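Local atomic coordinates of polyphenol oxidase, chloroplastic (PDB entry 6ELV), a protein that oxidises mono- and o-diphenols to o-diquinones as the whole enzyme, represented here by its separately expressed C-terminal domain. Residues T109-L112 with E113-A117; I19-G22 with S23-T27; K10-G14 with T15-I19. One frame throughout, in Å; residues are numbered along the deposited sequence.

Contact 1: residues T109-L112 with E113-A117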
# COMPACT_ATOMS: atom_id res chain seq x y z
N THR A 109 -11.92 -4.35 -0.70
CA THR A 109 -13.12 -4.90 -0.08
C THR A 109 -13.12 -6.42 -0.09
O THR A 109 -13.32 -7.07 0.96
CB THR A 109 -14.37 -4.29 -0.73
OG1 THR A 109 -14.41 -2.90 -0.41
CG2 THR A 109 -15.64 -4.98 -0.22
N ASP A 110 -12.90 -7.03 -1.25
CA ASP A 110 -12.87 -8.50 -1.30
C ASP A 110 -11.69 -9.05 -0.51
O ASP A 110 -11.82 -10.08 0.17
CB ASP A 110 -12.80 -8.99 -2.75
CG ASP A 110 -14.04 -8.65 -3.55
OD1 ASP A 110 -15.16 -8.74 -3.00
OD2 ASP A 110 -13.89 -8.29 -4.74
N LEU A 111 -10.53 -8.41 -0.62
CA LEU A 111 -9.35 -8.88 0.09
C LEU A 111 -9.61 -8.97 1.59
O LEU A 111 -9.24 -9.96 2.23
CB LEU A 111 -8.17 -7.97 -0.22
CG LEU A 111 -6.79 -8.41 0.30
CD1 LEU A 111 -5.68 -7.78 -0.51
CD2 LEU A 111 -6.59 -8.08 1.77
N LEU A 112 -10.24 -7.94 2.17
CA LEU A 112 -10.47 -7.96 3.61
C LEU A 112 -11.40 -9.11 4.00
O LEU A 112 -11.24 -9.71 5.07
CB LEU A 112 -11.04 -6.63 4.08
CG LEU A 112 -10.09 -5.44 3.91
CD1 LEU A 112 -10.74 -4.16 4.41
CD2 LEU A 112 -8.73 -5.68 4.57
N GLU A 113 -12.38 -9.42 3.16
CA GLU A 113 -13.24 -10.57 3.42
C GLU A 113 -12.45 -11.87 3.36
O GLU A 113 -12.64 -12.77 4.19
CB GLU A 113 -14.39 -10.59 2.41
CG GLU A 113 -15.41 -11.68 2.65
CD GLU A 113 -16.54 -11.66 1.62
OE1 GLU A 113 -16.66 -10.66 0.89
OE2 GLU A 113 -17.30 -12.64 1.56
N GLU A 114 -11.56 -11.99 2.37
CA GLU A 114 -10.79 -13.22 2.18
C GLU A 114 -9.81 -13.46 3.32
O GLU A 114 -9.64 -14.60 3.77
CB GLU A 114 -10.07 -13.16 0.84
CG GLU A 114 -11.03 -13.24 -0.32
CD GLU A 114 -10.44 -12.74 -1.62
OE1 GLU A 114 -9.19 -12.70 -1.72
OE2 GLU A 114 -11.22 -12.38 -2.52
N ILE A 115 -9.16 -12.40 3.81
CA ILE A 115 -8.24 -12.57 4.93
C ILE A 115 -8.95 -12.55 6.27
O ILE A 115 -8.32 -12.79 7.29
CB ILE A 115 -7.06 -11.58 4.90
CG1 ILE A 115 -7.52 -10.15 5.18
CG2 ILE A 115 -6.33 -11.68 3.58
CD1 ILE A 115 -6.36 -9.19 5.43
N GLU A 116 -10.26 -12.27 6.27
CA GLU A 116 -11.09 -12.28 7.47
C GLU A 116 -10.68 -11.19 8.46
O GLU A 116 -10.59 -11.41 9.67
CB GLU A 116 -11.16 -13.66 8.11
CG GLU A 116 -11.68 -14.72 7.15
CD GLU A 116 -11.91 -16.05 7.81
OE1 GLU A 116 -10.95 -16.62 8.36
OE2 GLU A 116 -13.06 -16.53 7.79
N ALA A 117 -10.46 -9.98 7.93
CA ALA A 117 -10.11 -8.80 8.70
C ALA A 117 -11.20 -7.74 8.68
O ALA A 117 -10.95 -6.59 9.06
CB ALA A 117 -8.79 -8.21 8.19
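Glu114 N and Ile115 N donate to the carbonyls four residues back, Asp110 O and Leu111 O respectively, at 2.9 Å in both cases, carrying alpha-helical bonding to the end of helix 109-115, where a Schellman motif stops it: Glu116 adopts a positive phi (65°) as the C-prime residue, Ala117 N turns back to Leu112 O at 3.0 Å, and a weaker bond joins Glu116 N to Glu113 O.

One turn apart, the side chains of Leu111 and Ile115 cross obliquely, with Leu111 CD2 3.8 Å from Ile115 CD1. Ile115 holds CG1 between its backbone N and carbonyl carbon (chi1 70°), a position that brings CG1 over Leu111 O while CG2 also faces Leu111 CD2. Both residues rest on Val68 and Glu82 of the neighbouring strands. Across the Schellman turn, Leu112 CD2 lies 4.4 Å from Ala117 CB, a loose version of the apolar contact that commonly accompanies this motif.

The exposed side is acidic. Glu114 lays its extended chain alongside Asp110 O, CG coming within 3.3 Å of that oxygen, and Asp110 OD1 stands 4.6 Å from Glu113 OE1. The chemistry is thus divided, with aliphatic groups turned to the sheet and carboxylates to solvent, where mutual repulsion may somewhat disfavour full ionisation, and the helix end delivers Ala117 to Asp70, a calcium ligand.

Contact 2: residues I19-G22 with S23-T27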
# COMPACT_ATOMS: atom_id res chain seq x y z
N ILE A 19 9.37 7.73 2.39
CA ILE A 19 10.48 6.80 2.57
C ILE A 19 11.01 6.37 1.21
O ILE A 19 10.27 6.33 0.23
CB ILE A 19 10.10 5.51 3.32
CG1 ILE A 19 9.03 4.73 2.57
CG2 ILE A 19 9.67 5.76 4.73
CD1 ILE A 19 9.27 3.28 2.57
N SER A 20 12.29 6.02 1.17
CA SER A 20 12.87 5.32 0.04
C SER A 20 12.63 3.83 0.22
O SER A 20 12.96 3.27 1.28
CB SER A 20 14.37 5.59 -0.02
OG SER A 20 15.02 4.62 -0.82
N LEU A 21 12.06 3.18 -0.79
CA LEU A 21 11.71 1.76 -0.69
C LEU A 21 12.89 0.88 -1.10
O LEU A 21 12.90 0.22 -2.14
CB LEU A 21 10.47 1.47 -1.51
CG LEU A 21 9.87 0.09 -1.27
CD1 LEU A 21 9.30 -0.05 0.15
CD2 LEU A 21 8.83 -0.23 -2.31
N GLY A 22 13.91 0.85 -0.24
CA GLY A 22 15.10 0.09 -0.55
C GLY A 22 15.06 -1.36 -0.13
O GLY A 22 15.94 -2.14 -0.50
N SER A 23 14.04 -1.74 0.63
CA SER A 23 13.85 -3.09 1.12
C SER A 23 12.37 -3.26 1.44
O SER A 23 11.60 -2.28 1.45
CB SER A 23 14.72 -3.32 2.36
OG SER A 23 14.86 -4.70 2.64
N LYS A 24 11.96 -4.49 1.71
CA LYS A 24 10.58 -4.77 2.09
C LYS A 24 10.27 -4.11 3.43
O LYS A 24 11.03 -4.23 4.40
CB LYS A 24 10.36 -6.27 2.18
CG LYS A 24 8.96 -6.67 2.59
CD LYS A 24 8.71 -8.15 2.31
CE LYS A 24 9.21 -9.06 3.40
NZ LYS A 24 8.49 -10.37 3.31
N ILE A 25 9.13 -3.41 3.49
CA ILE A 25 8.68 -2.77 4.72
C ILE A 25 7.20 -3.06 4.91
O ILE A 25 6.47 -3.38 3.98
CB ILE A 25 8.89 -1.24 4.71
CG1 ILE A 25 8.05 -0.61 3.59
CG2 ILE A 25 10.36 -0.90 4.59
CD1 ILE A 25 7.62 0.78 3.86
N SER A 26 6.76 -2.94 6.15
CA SER A 26 5.35 -3.02 6.45
C SER A 26 4.96 -1.87 7.36
O SER A 26 5.79 -1.27 8.05
CB SER A 26 4.97 -4.37 7.06
OG SER A 26 5.54 -4.53 8.35
N THR A 27 3.67 -1.55 7.33
CA THR A 27 3.15 -0.42 8.08
C THR A 27 1.69 -0.66 8.42
O THR A 27 0.95 -1.27 7.64
CB THR A 27 3.38 0.87 7.27
OG1 THR A 27 3.14 2.02 8.08
CG2 THR A 27 2.54 0.92 5.99
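Ile19 and Ile25 face each other across a beta-arch, the chain leaving strand 19-20 of one sheet and entering strand 25-30 of the other. An inverse gamma turn centred on Leu21 starts the reversal, closed by a weak backbone bond from Gly22 N to Ser20 O at 3.0 Å. Backbone hydrogen bonds then tie each arm to its own sheet: Ile19 to Ile136 and Ile25 to Leu127.

Between the two arms themselves the interaction is apolar. Leu21 has CG opposite its backbone N (chi1 -169°), which turns the branch toward the opposite arm. There its CD1 meets Ile25 CG1 at 3.7 Å, the two side chains lying at a slant to one another. Phe17 also touches Ile25, and Pro129 and Val134 touch Leu21.

A second kind of approach sets carbon against a backbone oxygen: the same Leu21 CD1 lies 3.5 Å from Ser23 O, and the methyl thus sits beside the carbonyl at the bend as well as beside the isoleucine.

The isoleucines meet tip to tip, and the fit there is tight. Ile19 has a chi2 of 139°, well short of fully staggered, and its CD1 approaches Ile25 CD1 to 3.3 Å, closer than methyl carbons usually come.

Contact 3: residues K10-G14 with T15-I19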
# COMPACT_ATOMS: atom_id res chain seq x y z
N LYS A 10 11.05 -4.81 7.89
CA LYS A 10 11.03 -3.75 8.89
C LYS A 10 9.66 -3.10 9.01
O LYS A 10 9.04 -2.73 8.01
CB LYS A 10 12.09 -2.69 8.57
N VAL A 11 9.17 -2.96 10.24
CA VAL A 11 7.90 -2.28 10.49
C VAL A 11 8.16 -0.79 10.63
O VAL A 11 9.07 -0.38 11.37
CB VAL A 11 7.20 -2.85 11.74
CG1 VAL A 11 5.84 -2.19 11.92
CG2 VAL A 11 7.06 -4.36 11.63
N VAL A 12 7.37 0.01 9.93
CA VAL A 12 7.56 1.44 9.79
C VAL A 12 6.30 2.16 10.27
O VAL A 12 5.18 1.74 9.94
CB VAL A 12 7.87 1.76 8.31
CG1 VAL A 12 7.50 3.18 7.95
CG2 VAL A 12 9.34 1.47 8.00
N ALA A 13 6.47 3.23 11.04
CA ALA A 13 5.33 4.03 11.46
C ALA A 13 4.83 4.88 10.29
O ALA A 13 5.58 5.23 9.38
CB ALA A 13 5.72 4.95 12.62
N GLY A 14 3.53 5.22 10.33
CA GLY A 14 2.95 6.01 9.25
C GLY A 14 3.64 7.35 9.07
O GLY A 14 3.76 7.85 7.94
N THR A 15 4.11 7.94 10.16
CA THR A 15 4.85 9.19 10.10
C THR A 15 6.28 9.01 9.60
O THR A 15 7.02 9.99 9.53
CB THR A 15 4.87 9.84 11.48
OG1 THR A 15 5.41 8.90 12.42
CG2 THR A 15 3.46 10.23 11.90
N GLU A 16 6.70 7.78 9.29
CA GLU A 16 8.01 7.61 8.69
C GLU A 16 8.01 7.86 7.19
O GLU A 16 9.10 7.94 6.62
CB GLU A 16 8.62 6.24 9.01
CG GLU A 16 9.17 6.11 10.43
CD GLU A 16 9.75 4.72 10.69
OE1 GLU A 16 9.15 3.97 11.49
OE2 GLU A 16 10.79 4.39 10.10
N PHE A 17 6.85 8.00 6.56
CA PHE A 17 6.75 8.36 5.14
C PHE A 17 6.86 9.88 5.02
O PHE A 17 6.40 10.58 5.91
CB PHE A 17 5.42 7.89 4.54
CG PHE A 17 5.28 6.40 4.47
CD1 PHE A 17 4.83 5.68 5.56
CD2 PHE A 17 5.61 5.71 3.32
CE1 PHE A 17 4.72 4.31 5.51
CE2 PHE A 17 5.49 4.34 3.27
CZ PHE A 17 5.05 3.63 4.36
N PRO A 18 7.45 10.40 3.92
CA PRO A 18 8.00 9.67 2.77
C PRO A 18 9.23 8.83 3.11
O PRO A 18 10.02 9.19 3.99
CB PRO A 18 8.40 10.79 1.80
CG PRO A 18 7.57 11.94 2.19
CD PRO A 18 7.45 11.85 3.68
N ILE A 19 9.37 7.73 2.39
CA ILE A 19 10.48 6.80 2.57
C ILE A 19 11.01 6.37 1.21
O ILE A 19 10.27 6.33 0.23
CB ILE A 19 10.10 5.51 3.32
CG1 ILE A 19 9.03 4.73 2.57
CG2 ILE A 19 9.67 5.76 4.73
CD1 ILE A 19 9.27 3.28 2.57
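Val12, at the end of the short edge strand 11-12, and Ala13 just after it are met by Glu16 and Phe17 across a short 3-10 turn that carries the chain off the sheet. Thr15 begins the second half of the turn on its outer side, where OG1 stands 4.0 Å from Ala13 CB.

Glu16 does most of the polar work. Its backbone N donates to Ala13 O at 2.8 Å, from well above the carbonyl plane, an i to i+3 closure of the 3-10 turn. Its side chain leaves with CG opposite the carbonyl carbon (chi1 -76°) and runs back along the turn, so that OE1 accepts a hydrogen bond from Ala13 N at 2.8 Å. That bond is nearly straight (167°) but enters from above the carboxylate plane. Ala13 is therefore gripped at both its N and its O by one residue. On the way the chain passes obliquely over Val12, whose CG1 lies 3.4 Å from Glu16 CB.

Phe17 N closes the next step with a weak bond to Gly14 O at 3.4 Å, and the same oxygen lies at the ring edge, in its plane. The ring continues inward to Ile25, Thr27, Ile136 and Ile139, with CE1 3.9 Å from Val12 CG1. Replacing Phe17 with an alanine would probably open a gap among these side chains and deprive Val12 of its aromatic neighbour. A cis peptide bond precedes Pro18 and redirects the chain, after which Ile19 sets its CG2 4.3 Å above one face of the Phe17 ring, offset toward the rim.

How the contacts relate
Contacts 2 and 3 form a continuous unit at one side of the domain: they share Ile19 and their centres lie 8 Å apart. Strands 11-12 and 25-30 join them, Ser26 O probably accepting a hydrogen bond from Val12 N at 2.8 Å and Thr27 OG1 bonding to Val12 O at the same length. Contact 1 lies across the chain's centre from contact 2, 23 Å between centres, and its nearest atoms are about 15 Å from those of contact 3. It is contact 1 that adjoins the calcium ion bound by Asp70, Asp72 and Asp120, with the Ala117 side chain about 5 Å from the metal.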